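Side-chain contacts in metallocarboxypeptidase (Trypanosoma cruzi, PDB 3DWC), which is an M32-family metallocarboxypeptidase that probably releases C-terminal amino acids other than proline with broad specificity: residues A26-H31 with G229-V234; A214-F219 with V259-G264; W223-D228 with H267-A272; P238-G241 with D246-I249. All coordinates share one frame; numbering follows the deposited sequence.

Contact 1. Residues A26-H31 with G229-V234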
loop_
_atom_site.group_PDB
_atom_site.type_symbol
_atom_site.label_atom_id
_atom_site.label_comp_id
_atom_site.label_asym_id
_atom_site.label_seq_id
_atom_site.Cartn_x
_atom_site.Cartn_y
_atom_site.Cartn_z
ATOM N N ALA B 26 -2.397 4.676 -0.046
ATOM C CA ALA B 26 -2.837 4.521 -1.451
ATOM C C ALA B 26 -1.998 5.380 -2.391
ATOM O O ALA B 26 -1.666 4.959 -3.488
ATOM C CB ALA B 26 -4.332 4.878 -1.589
ATOM N N ASP B 27 -1.622 6.572 -1.941
ATOM C CA ASP B 27 -0.831 7.484 -2.785
ATOM C C ASP B 27 0.599 6.975 -2.859
ATOM O O ASP B 27 1.151 6.871 -3.922
ATOM C CB ASP B 27 -0.904 8.916 -2.278
ATOM C CG ASP B 27 -0.233 9.895 -3.226
ATOM O OD1 ASP B 27 -0.665 9.986 -4.403
ATOM O OD2 ASP B 27 0.758 10.491 -2.833
ATOM N N TRP B 28 1.183 6.609 -1.721
ATOM C CA TRP B 28 2.517 6.028 -1.712
ATOM C C TRP B 28 2.629 4.827 -2.657
ATOM O O TRP B 28 3.549 4.752 -3.502
ATOM C CB TRP B 28 2.964 5.682 -0.250
ATOM C CG TRP B 28 4.248 4.920 -0.219
ATOM C CD1 TRP B 28 5.496 5.435 -0.198
ATOM C CD2 TRP B 28 4.397 3.485 -0.268
ATOM N NE1 TRP B 28 6.436 4.416 -0.251
ATOM C CE2 TRP B 28 5.778 3.209 -0.316
ATOM C CE3 TRP B 28 3.497 2.422 -0.382
ATOM C CZ2 TRP B 28 6.285 1.899 -0.368
ATOM C CZ3 TRP B 28 4.008 1.105 -0.469
ATOM C CH2 TRP B 28 5.393 0.863 -0.465
ATOM N N ASP B 29 1.647 3.922 -2.585
ATOM C CA ASP B 29 1.674 2.687 -3.326
ATOM C C ASP B 29 1.506 2.936 -4.803
ATOM O O ASP B 29 2.105 2.207 -5.635
ATOM C CB ASP B 29 0.572 1.768 -2.751
ATOM C CG ASP B 29 0.495 0.452 -3.424
ATOM O OD1 ASP B 29 1.058 -0.517 -2.900
ATOM O OD2 ASP B 29 -0.091 0.363 -4.514
ATOM N N SER B 30 0.677 3.922 -5.170
ATOM C CA SER B 30 0.447 4.205 -6.592
ATOM C C SER B 30 1.761 4.597 -7.286
ATOM O O SER B 30 1.906 4.392 -8.464
ATOM C CB SER B 30 -0.611 5.306 -6.811
ATOM O OG SER B 30 -0.109 6.509 -6.262
ATOM N N HIS B 31 2.709 5.125 -6.527
ATOM C CA HIS B 31 4.001 5.588 -7.063
ATOM C C HIS B 31 5.138 4.590 -6.954
ATOM O O HIS B 31 6.181 4.826 -7.569
ATOM C CB HIS B 31 4.448 6.877 -6.347
ATOM C CG HIS B 31 3.565 8.033 -6.636
ATOM N ND1 HIS B 31 2.702 8.557 -5.705
ATOM C CD2 HIS B 31 3.346 8.722 -7.787
ATOM C CE1 HIS B 31 2.004 9.537 -6.257
ATOM N NE2 HIS B 31 2.356 9.639 -7.528
ATOM N N GLY B 229 9.980 2.205 11.650
ATOM C CA GLY B 229 8.876 3.121 11.487
ATOM C C GLY B 229 8.930 3.866 10.163
ATOM O O GLY B 229 8.471 4.992 10.056
ATOM N N GLY B 230 9.468 3.226 9.141
ATOM C CA GLY B 230 9.590 3.841 7.838
ATOM C C GLY B 230 10.322 2.960 6.847
ATOM O O GLY B 230 10.757 1.858 7.197
ATOM N N ARG B 231 10.398 3.415 5.594
ATOM C CA ARG B 231 10.997 2.609 4.545
ATOM C C ARG B 231 11.778 3.467 3.582
ATOM O O ARG B 231 11.508 4.666 3.504
ATOM C CB ARG B 231 9.911 1.881 3.741
ATOM C CG ARG B 231 9.144 0.793 4.441
ATOM C CD ARG B 231 8.140 0.192 3.384
ATOM N NE ARG B 231 8.892 -0.398 2.278
ATOM C CZ ARG B 231 9.400 -1.630 2.291
ATOM N NH1 ARG B 231 9.123 -2.461 3.271
ATOM N NH2 ARG B 231 10.103 -2.075 1.245
ATOM N N LEU B 232 12.712 2.849 2.845
ATOM C CA LEU B 232 13.261 3.417 1.587
ATOM C C LEU B 232 12.905 2.543 0.375
ATOM O O LEU B 232 13.134 1.376 0.393
ATOM C CB LEU B 232 14.810 3.566 1.645
ATOM C CG LEU B 232 15.562 3.982 0.371
ATOM C CD1 LEU B 232 15.234 5.407 -0.022
ATOM C CD2 LEU B 232 17.098 3.807 0.436
ATOM N N ASP B 233 12.409 3.131 -0.700
ATOM C CA ASP B 233 12.077 2.356 -1.932
ATOM C C ASP B 233 12.397 3.207 -3.160
ATOM O O ASP B 233 13.010 4.240 -3.022
ATOM C CB ASP B 233 10.585 1.981 -1.925
ATOM C CG ASP B 233 10.252 0.992 -0.847
ATOM O OD1 ASP B 233 10.657 -0.191 -0.972
ATOM O OD2 ASP B 233 9.623 1.394 0.151
ATOM N N VAL B 234 11.941 2.783 -4.347
ATOM C CA VAL B 234 12.210 3.459 -5.632
ATOM C C VAL B 234 10.905 4.029 -6.271
ATOM O O VAL B 234 9.861 3.387 -6.249
ATOM C CB VAL B 234 12.925 2.484 -6.562
ATOM C CG1 VAL B 234 13.071 3.049 -7.980
ATOM C CG2 VAL B 234 14.299 2.126 -5.978
HETATM O O HOH W 1 9.147 4.042 0.406
#
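Trp28 meets Asp233 along the edge of its indole. CZ2 of Trp28 lies 3.4 Å from OD2 of Asp233, and the oxygen sits near the ring plane. Indole and carboxylate are not coplanar: their planes stand 64° apart, and the two side chains cross at about a right angle. No direct hydrogen bond joins the segments. Instead one water lies in the indole plane beside the same edge, accepting from NE1 of Trp28 at 2.8 Å and donating to OD2 of Asp233 at 2.7 Å. With CG of Trp28 anti to its backbone N (chi1 172°), the ring projects from the helix toward the strand, bringing CZ2 against OD2 and directing the N-H at the bridging water.

Asp233 is held from its own strand by Arg231, two residues back. NE of Arg231 bonds to OD2 of Asp233 at 2.9 Å, and NH2 of Arg231 bonds to OD1 of Asp233 at 3.0 Å. Both bonds are nearly straight, lie in the guanidinium plane and use syn lone pairs, so this side-on bidentate salt bridge fixes the rotation of the carboxylate. OD2 thereby serves both the arginine and the water. NE of Arg231 also comes within 4.4 Å of CZ2 of Trp28.

Around the pair, Trp28 makes a cation-pi contact with Arg248 of the adjacent strand, while NH1 of Arg231 bonds to the carbonyl of Met33 of the second subunit. The contact is thus a water-bridged helix-to-strand junction, joining helix 3-32 to an outer strand of the small sheet beside the dimer interface of this largely helical M32 fold.

Contact 2. Residues A214-F219 with V259-G264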
loop_
_atom_site.group_PDB
_atom_site.type_symbol
_atom_site.label_atom_id
_atom_site.label_comp_id
_atom_site.label_asym_id
_atom_site.label_seq_id
_atom_site.Cartn_x
_atom_site.Cartn_y
_atom_site.Cartn_z
ATOM N N ALA B 214 22.778 0.704 -0.844
ATOM C CA ALA B 214 23.407 0.437 0.434
ATOM C C ALA B 214 24.009 1.698 1.069
ATOM O O ALA B 214 23.910 1.922 2.309
ATOM C CB ALA B 214 24.465 -0.672 0.282
ATOM N N LEU B 215 24.646 2.516 0.253
ATOM C CA LEU B 215 25.203 3.788 0.703
ATOM C C LEU B 215 24.146 4.770 1.227
ATOM O O LEU B 215 24.330 5.439 2.263
ATOM C CB LEU B 215 26.011 4.439 -0.415
ATOM C CG LEU B 215 26.803 5.688 -0.025
ATOM C CD1 LEU B 215 27.831 5.438 1.128
ATOM C CD2 LEU B 215 27.479 6.257 -1.200
ATOM N N CYS B 216 23.044 4.848 0.510
ATOM C CA CYS B 216 21.919 5.663 0.915
ATOM C C CYS B 216 21.361 5.226 2.274
ATOM O O CYS B 216 21.120 6.073 3.134
ATOM C CB CYS B 216 20.849 5.615 -0.172
ATOM S SG CYS B 216 21.231 6.634 -1.666
ATOM N N ARG B 217 21.128 3.929 2.462
ATOM C CA ARG B 217 20.643 3.423 3.739
ATOM C C ARG B 217 21.633 3.717 4.831
ATOM O O ARG B 217 21.235 3.919 5.968
ATOM C CB ARG B 217 20.408 1.903 3.723
ATOM C CG ARG B 217 19.280 1.485 2.812
ATOM C CD ARG B 217 19.003 -0.032 2.827
ATOM N NE ARG B 217 17.915 -0.185 1.878
ATOM C CZ ARG B 217 16.620 -0.083 2.178
ATOM N NH1 ARG B 217 16.212 0.065 3.444
ATOM N NH2 ARG B 217 15.734 -0.181 1.184
ATOM N N PHE B 218 22.928 3.639 4.505
ATOM C CA PHE B 218 23.964 3.924 5.480
ATOM C C PHE B 218 23.774 5.361 5.936
ATOM O O PHE B 218 23.803 5.640 7.117
ATOM C CB PHE B 218 25.371 3.724 4.918
ATOM C CG PHE B 218 26.445 4.202 5.847
ATOM C CD1 PHE B 218 26.789 3.466 6.956
ATOM C CD2 PHE B 218 27.078 5.419 5.637
ATOM C CE1 PHE B 218 27.748 3.927 7.839
ATOM C CE2 PHE B 218 28.038 5.870 6.496
ATOM C CZ PHE B 218 28.392 5.133 7.589
ATOM N N PHE B 219 23.508 6.269 4.998
ATOM C CA PHE B 219 23.298 7.639 5.384
ATOM C C PHE B 219 22.003 7.897 6.101
ATOM O O PHE B 219 21.988 8.696 7.052
ATOM C CB PHE B 219 23.611 8.623 4.267
ATOM C CG PHE B 219 25.090 8.814 4.064
ATOM C CD1 PHE B 219 25.801 9.694 4.871
ATOM C CD2 PHE B 219 25.780 8.113 3.076
ATOM C CE1 PHE B 219 27.191 9.872 4.692
ATOM C CE2 PHE B 219 27.119 8.300 2.883
ATOM C CZ PHE B 219 27.840 9.175 3.696
ATOM N N VAL B 259 25.558 11.195 -7.057
ATOM C CA VAL B 259 25.374 12.410 -6.252
ATOM C C VAL B 259 23.903 12.763 -6.133
ATOM O O VAL B 259 23.436 13.015 -5.048
ATOM C CB VAL B 259 26.184 13.593 -6.869
ATOM C CG1 VAL B 259 25.833 14.945 -6.217
ATOM C CG2 VAL B 259 27.664 13.301 -6.743
ATOM N N THR B 260 23.172 12.764 -7.244
ATOM C CA THR B 260 21.822 13.308 -7.230
ATOM C C THR B 260 20.949 12.518 -6.311
ATOM O O THR B 260 20.181 13.066 -5.554
ATOM C CB THR B 260 21.148 13.314 -8.612
ATOM O OG1 THR B 260 21.951 14.083 -9.496
ATOM C CG2 THR B 260 19.803 14.045 -8.502
ATOM N N SER B 261 21.112 11.214 -6.395
ATOM C CA SER B 261 20.396 10.283 -5.628
ATOM C C SER B 261 20.802 10.232 -4.152
ATOM O O SER B 261 19.938 10.108 -3.283
ATOM C CB SER B 261 20.584 8.912 -6.281
ATOM O OG SER B 261 20.237 7.922 -5.351
ATOM N N LEU B 262 22.095 10.331 -3.864
ATOM C CA LEU B 262 22.564 10.451 -2.468
ATOM C C LEU B 262 22.024 11.703 -1.762
ATOM O O LEU B 262 21.486 11.669 -0.642
ATOM C CB LEU B 262 24.088 10.554 -2.494
ATOM C CG LEU B 262 24.932 10.066 -1.316
ATOM C CD1 LEU B 262 26.212 10.915 -1.264
ATOM C CD2 LEU B 262 24.250 9.952 0.030
ATOM N N LEU B 263 22.252 12.838 -2.407
ATOM C CA LEU B 263 21.767 14.096 -1.879
ATOM C C LEU B 263 20.239 14.176 -1.818
ATOM O O LEU B 263 19.660 14.806 -0.907
ATOM C CB LEU B 263 22.341 15.272 -2.643
ATOM C CG LEU B 263 23.747 15.714 -2.241
ATOM C CD1 LEU B 263 24.691 14.559 -1.911
ATOM C CD2 LEU B 263 24.238 16.437 -3.464
ATOM N N GLY B 264 19.602 13.578 -2.803
ATOM C CA GLY B 264 18.141 13.378 -2.776
ATOM C C GLY B 264 17.631 12.598 -1.576
ATOM O O GLY B 264 16.690 12.991 -0.926
#
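Leu262 carries this contact between two helices that run almost parallel. The short segments cross at -26° with their axes 9.8 Å apart, and the pair packs helix 209-222 against helix 259-276, the helix that bears the metal-binding HExxH sequence of this M32 peptidase. The interface is buried and mostly apolar, and no hydrogen bond crosses it.

The path starts at the backbone, where CA of Leu262 lies 4.1 Å from SG of Cys216. From there CB leaves alongside the facing helix, and with chi1 at -152°, CG falls roughly anti to the backbone N and the branch swings in toward the other segment. CG itself comes 4.6 Å from CD2 of Leu215, a looser approach. CD2 makes the tight contact: it is 3.9 Å from CD2 of Phe219 and meets the ring obliquely. The other ring atoms near it, CG and CE2 of Phe219, are more than 4 Å away.

The phenyl group of Phe219 is packed from several directions. CD2 of Phe218 lies over one of its faces, offset toward the rim, CG of Leu215 lies at its edge, and the ring of Phe314 also meets it. Tyr253, in a loop, touches both Cys216 and Ser261.

One turn of helix away from Phe219, the sulfur of Cys216 rests against the backbone and side chain of Ser261: SG of Cys216 lies 4.0 Å from both OG and the carbonyl O of Ser261.

Contact 3. Residues W223-D228 with H267-A272. With CO (cobalt (II) ion), chain Q; GLY (glycine), chain O.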
loop_
_atom_site.group_PDB
_atom_site.type_symbol
_atom_site.label_atom_id
_atom_site.label_comp_id
_atom_site.label_asym_id
_atom_site.label_seq_id
_atom_site.Cartn_x
_atom_site.Cartn_y
_atom_site.Cartn_z
ATOM N N TRP B 223 21.659 9.620 9.824
ATOM C CA TRP B 223 20.619 10.545 10.319
ATOM C C TRP B 223 19.657 9.945 11.372
ATOM O O TRP B 223 18.657 10.562 11.748
ATOM C CB TRP B 223 19.826 11.147 9.144
ATOM C CG TRP B 223 20.301 12.502 8.799
ATOM C CD1 TRP B 223 19.744 13.676 9.171
ATOM C CD2 TRP B 223 21.381 12.832 7.921
ATOM N NE1 TRP B 223 20.430 14.729 8.618
ATOM C CE2 TRP B 223 21.442 14.232 7.844
ATOM C CE3 TRP B 223 22.298 12.078 7.188
ATOM C CZ2 TRP B 223 22.390 14.879 7.122
ATOM C CZ3 TRP B 223 23.248 12.739 6.476
ATOM C CH2 TRP B 223 23.282 14.122 6.431
ATOM N N LYS B 224 19.950 8.723 11.793
ATOM C CA LYS B 224 19.167 7.976 12.776
ATOM C C LYS B 224 17.719 7.815 12.355
ATOM O O LYS B 224 16.821 7.784 13.169
ATOM C CB LYS B 224 19.365 8.581 14.161
ATOM C CG LYS B 224 20.837 8.843 14.406
ATOM C CD LYS B 224 21.145 9.171 15.799
ATOM C CE LYS B 224 22.604 9.679 15.922
ATOM N NZ LYS B 224 23.725 8.619 15.725
ATOM N N PHE B 225 17.492 7.669 11.046
ATOM C CA PHE B 225 16.190 7.206 10.553
ATOM C C PHE B 225 15.746 5.902 11.283
ATOM O O PHE B 225 16.473 4.894 11.425
ATOM C CB PHE B 225 16.216 7.060 9.027
ATOM C CG PHE B 225 14.867 6.785 8.391
ATOM C CD1 PHE B 225 14.088 7.808 7.897
ATOM C CD2 PHE B 225 14.431 5.497 8.196
ATOM C CE1 PHE B 225 12.892 7.531 7.292
ATOM C CE2 PHE B 225 13.240 5.228 7.625
ATOM C CZ PHE B 225 12.460 6.231 7.166
ATOM N N ASP B 226 14.535 5.943 11.808
ATOM C CA ASP B 226 13.976 4.746 12.409
ATOM C C ASP B 226 13.376 3.812 11.329
ATOM O O ASP B 226 12.307 4.075 10.802
ATOM C CB ASP B 226 12.907 5.149 13.414
ATOM C CG ASP B 226 12.325 3.955 14.170
ATOM O OD1 ASP B 226 12.811 2.802 14.013
ATOM O OD2 ASP B 226 11.368 4.213 14.916
ATOM N N PHE B 227 14.088 2.751 10.980
ATOM C CA PHE B 227 13.623 1.809 9.948
ATOM C C PHE B 227 12.533 0.850 10.433
ATOM O O PHE B 227 11.952 0.127 9.661
ATOM C CB PHE B 227 14.791 1.016 9.402
ATOM C CG PHE B 227 15.587 1.766 8.317
ATOM C CD1 PHE B 227 16.818 2.317 8.586
ATOM C CD2 PHE B 227 15.059 1.916 7.066
ATOM C CE1 PHE B 227 17.528 2.974 7.605
ATOM C CE2 PHE B 227 15.753 2.545 6.076
ATOM C CZ PHE B 227 16.990 3.081 6.348
ATOM N N ASP B 228 12.255 0.841 11.730
ATOM C CA ASP B 228 11.097 0.121 12.225
ATOM C C ASP B 228 9.833 0.981 12.148
ATOM O O ASP B 228 8.760 0.533 12.549
ATOM C CB ASP B 228 11.336 -0.337 13.662
ATOM C CG ASP B 228 12.293 -1.516 13.733
ATOM O OD1 ASP B 228 13.110 -1.526 14.629
ATOM O OD2 ASP B 228 12.237 -2.423 12.893
ATOM N N HIS B 267 18.077 14.807 1.544
ATOM C CA HIS B 267 16.960 15.762 1.527
ATOM C C HIS B 267 15.650 15.154 2.091
ATOM O O HIS B 267 15.009 15.703 2.979
ATOM C CB HIS B 267 16.760 16.229 0.062
ATOM C CG HIS B 267 15.747 17.311 -0.083
ATOM N ND1 HIS B 267 16.095 18.638 -0.231
ATOM C CD2 HIS B 267 14.393 17.274 -0.065
ATOM C CE1 HIS B 267 14.994 19.377 -0.273
ATOM N NE2 HIS B 267 13.950 18.569 -0.174
ATOM N N GLU B 268 15.241 14.002 1.563
ATOM C CA GLU B 268 14.009 13.382 2.004
ATOM C C GLU B 268 14.110 12.853 3.410
ATOM O O GLU B 268 13.158 12.895 4.139
ATOM C CB GLU B 268 13.618 12.260 1.057
ATOM C CG GLU B 268 13.417 12.702 -0.351
ATOM C CD GLU B 268 12.381 13.807 -0.522
ATOM O OE1 GLU B 268 11.395 13.842 0.244
ATOM O OE2 GLU B 268 12.539 14.636 -1.472
ATOM N N THR B 269 15.276 12.379 3.795
ATOM C CA THR B 269 15.499 11.983 5.166
ATOM C C THR B 269 15.325 13.189 6.083
ATOM O O THR B 269 14.787 13.059 7.170
ATOM C CB THR B 269 16.854 11.277 5.328
ATOM O OG1 THR B 269 16.848 10.125 4.519
ATOM C CG2 THR B 269 17.159 10.834 6.817
ATOM N N GLY B 270 15.728 14.375 5.648
ATOM C CA GLY B 270 15.522 15.561 6.494
ATOM C C GLY B 270 14.033 15.838 6.737
ATOM O O GLY B 270 13.664 16.189 7.834
ATOM N N HIS B 271 13.207 15.733 5.686
ATOM C CA HIS B 271 11.732 15.767 5.805
ATOM C C HIS B 271 11.234 14.665 6.774
ATOM O O HIS B 271 10.463 14.937 7.712
ATOM C CB HIS B 271 11.052 15.557 4.439
ATOM C CG HIS B 271 11.087 16.736 3.508
ATOM N ND1 HIS B 271 10.561 17.967 3.822
ATOM C CD2 HIS B 271 11.489 16.832 2.219
ATOM C CE1 HIS B 271 10.719 18.796 2.800
ATOM N NE2 HIS B 271 11.267 18.127 1.812
ATOM N N ALA B 272 11.722 13.426 6.569
ATOM C CA ALA B 272 11.323 12.264 7.360
ATOM C C ALA B 272 11.542 12.443 8.839
ATOM O O ALA B 272 10.708 12.007 9.660
ATOM C CB ALA B 272 12.072 10.999 6.882
HETATM CO CO CO Q . 11.762 18.954 -0.157
HETATM N N GLY O . 25.288 10.890 17.062
HETATM C CA GLY O . 25.298 10.030 18.278
HETATM C C GLY O . 24.455 10.514 19.443
HETATM O O GLY O . 23.415 9.911 19.770
HETATM O O HOH W 2 11.416 17.118 -1.424
HETATM O O HOH W 3 11.892 19.854 -1.710
HETATM O O HOH W 4 9.735 19.380 -0.835
#
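Thr269 and Ala272, on one flank of the metal-binding helix, receive Trp223 and Phe225 from the loop that follows helix 209-222. Trp223 and Thr269 cross at a slant. The methyl CG2 of Thr269 touches CB of Trp223 at 3.6 Å and approaches the indole obliquely. That methyl faces the loop because it stands anti to the backbone N, while OG1 turns back to the carbonyl of Val265. Phe225 comes edge-on: its CE1 lies 3.6 Å from CB of Ala272, which sits in the ring plane. The rim of Phe225 stands over the face of Phe227, with CD2 of Phe225 3.7 Å above the centre of that ring. Lys224, at positive phi, ends the helix in a Schellman motif, and its NZ lies 3.1 Å from N of the bound glycine.

The helix's other flank holds the cobalt ion. NE2 of His267 and NE2 of His271 each bind it at 2.2 Å, and Glu298 supplies a further ligand. The apolar packing thus backs the HExxH helix on the side turned from the metal. A water on the cobalt donates to OE2 of Glu268 at 2.7 Å, consistent with the predicted role of Glu268 in proton transfer.

Contact 4. Residues P238-G241 with D246-I249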
loop_
_atom_site.group_PDB
_atom_site.type_symbol
_atom_site.label_atom_id
_atom_site.label_comp_id
_atom_site.label_asym_id
_atom_site.label_seq_id
_atom_site.Cartn_x
_atom_site.Cartn_y
_atom_site.Cartn_z
ATOM N N PRO B 238 11.608 11.270 -6.474
ATOM C CA PRO B 238 11.790 11.133 -5.026
ATOM C C PRO B 238 10.816 11.976 -4.219
ATOM O O PRO B 238 10.555 13.125 -4.552
ATOM C CB PRO B 238 13.229 11.621 -4.794
ATOM C CG PRO B 238 13.568 12.372 -5.976
ATOM C CD PRO B 238 12.865 11.686 -7.103
ATOM N N PHE B 239 10.249 11.378 -3.192
ATOM C CA PHE B 239 9.380 12.100 -2.291
ATOM C C PHE B 239 9.460 11.405 -0.942
ATOM O O PHE B 239 10.035 10.339 -0.824
ATOM C CB PHE B 239 7.925 12.148 -2.797
ATOM C CG PHE B 239 7.271 10.803 -2.899
ATOM C CD1 PHE B 239 6.410 10.348 -1.921
ATOM C CD2 PHE B 239 7.498 9.992 -4.003
ATOM C CE1 PHE B 239 5.796 9.069 -2.031
ATOM C CE2 PHE B 239 6.901 8.724 -4.106
ATOM C CZ PHE B 239 6.061 8.275 -3.107
ATOM N N CYS B 240 8.878 12.068 0.050
ATOM C CA CYS B 240 8.746 11.585 1.421
ATOM C C CYS B 240 7.244 11.495 1.654
ATOM O O CYS B 240 6.525 12.513 1.607
ATOM C CB CYS B 240 9.348 12.621 2.390
ATOM S SG CYS B 240 9.149 12.273 4.158
ATOM N N GLY B 241 6.745 10.303 1.901
ATOM C CA GLY B 241 5.304 10.179 2.064
ATOM C C GLY B 241 4.827 9.180 3.091
ATOM O O GLY B 241 5.531 8.877 4.036
ATOM N N ASP B 246 4.947 5.717 9.976
ATOM C CA ASP B 246 5.356 4.797 8.952
ATOM C C ASP B 246 5.748 5.661 7.773
ATOM O O ASP B 246 5.008 5.771 6.808
ATOM C CB ASP B 246 4.166 3.840 8.657
ATOM C CG ASP B 246 4.513 2.741 7.667
ATOM O OD1 ASP B 246 5.561 2.871 6.962
ATOM O OD2 ASP B 246 3.700 1.757 7.567
ATOM N N VAL B 247 6.927 6.301 7.867
ATOM C CA VAL B 247 7.330 7.334 6.911
ATOM C C VAL B 247 8.143 6.661 5.812
ATOM O O VAL B 247 9.101 5.979 6.099
ATOM C CB VAL B 247 8.177 8.450 7.581
ATOM C CG1 VAL B 247 8.692 9.511 6.459
ATOM C CG2 VAL B 247 7.404 9.093 8.643
ATOM N N ARG B 248 7.726 6.832 4.573
ATOM C CA ARG B 248 8.234 6.100 3.448
ATOM C C ARG B 248 8.743 7.117 2.405
ATOM O O ARG B 248 7.963 7.889 1.841
ATOM C CB ARG B 248 7.138 5.192 2.840
ATOM C CG ARG B 248 6.588 4.205 3.863
ATOM C CD ARG B 248 5.739 3.123 3.246
ATOM N NE ARG B 248 5.204 2.249 4.288
ATOM C CZ ARG B 248 4.420 1.219 4.029
ATOM N NH1 ARG B 248 4.099 0.948 2.788
ATOM N NH2 ARG B 248 3.885 0.517 5.011
ATOM N N ILE B 249 10.054 7.066 2.173
ATOM C CA ILE B 249 10.737 7.910 1.243
ATOM C C ILE B 249 11.199 7.089 0.039
ATOM O O ILE B 249 11.374 5.893 0.119
ATOM C CB ILE B 249 11.917 8.635 1.906
ATOM C CG1 ILE B 249 13.082 7.716 2.234
ATOM C CG2 ILE B 249 11.499 9.322 3.192
ATOM C CD1 ILE B 249 14.320 8.548 2.514
#
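Cys240 and Gly241 pair with Ile249 and Arg248 as antiparallel strands. Two backbone hydrogen bonds hold the Gly241-Arg248 pair, from N of Gly241 to O of Arg248 at 2.7 Å and from N of Arg248 to O of Gly241 at 3.0 Å. Cys240 with Ile249 forms the adjoining non-hydrogen-bonded pair. A CA-H...O contact extends the pairing: CA of Ile249 lies 3.3 Å from O of Phe239.

Apolar contacts gather on the face bearing Cys240 and Ile249. With chi1 at 175°, SG of Cys240 stands anti to its backbone N and reaches across the strands, 3.6 Å from CG1 of Val247 and 3.9 Å from CG2 of Ile249.

Charge lies on the opposite face. The extended Arg248 turns back along its own strand and grips Asp246 side-on, NE to OD1 and NH2 to OD2, each at 2.8 Å. OD1 is met from above the carboxylate plane, whereas the nitrogen bonded to OD2 arrives on its syn side. NH1 of Arg248 forms a salt bridge with OD1 of Asp29 of the second subunit.

Together these interactions define a short beta hairpin at the edge of the small sheet, with Cys240 on strand 240-241 touching Glu268 of the HExxH helix.

Contacts 1 and 4 share one small sheet, their centres about 6 Å apart: strand 246-251 lies between 230-234 and 240-241, and N of Arg231 approaches O of Val247 at 2.9 Å. Contacts 2 and 3 follow successive parts of helix 259-276, with centres about 12 Å apart. Contact 4 lies nested in the chain loop closed by contact 3, their centres about 9 Å apart, and brings the sheet onto the metal-binding helix. There OE1 of Glu268 is 3.1 Å from N of Cys240, and the Cys240 side chain is about 7 Å from cobalt. The side chains of Trp28 in contact 1 and Ser261 in contact 2 are each about 10 Å from that of Glu268.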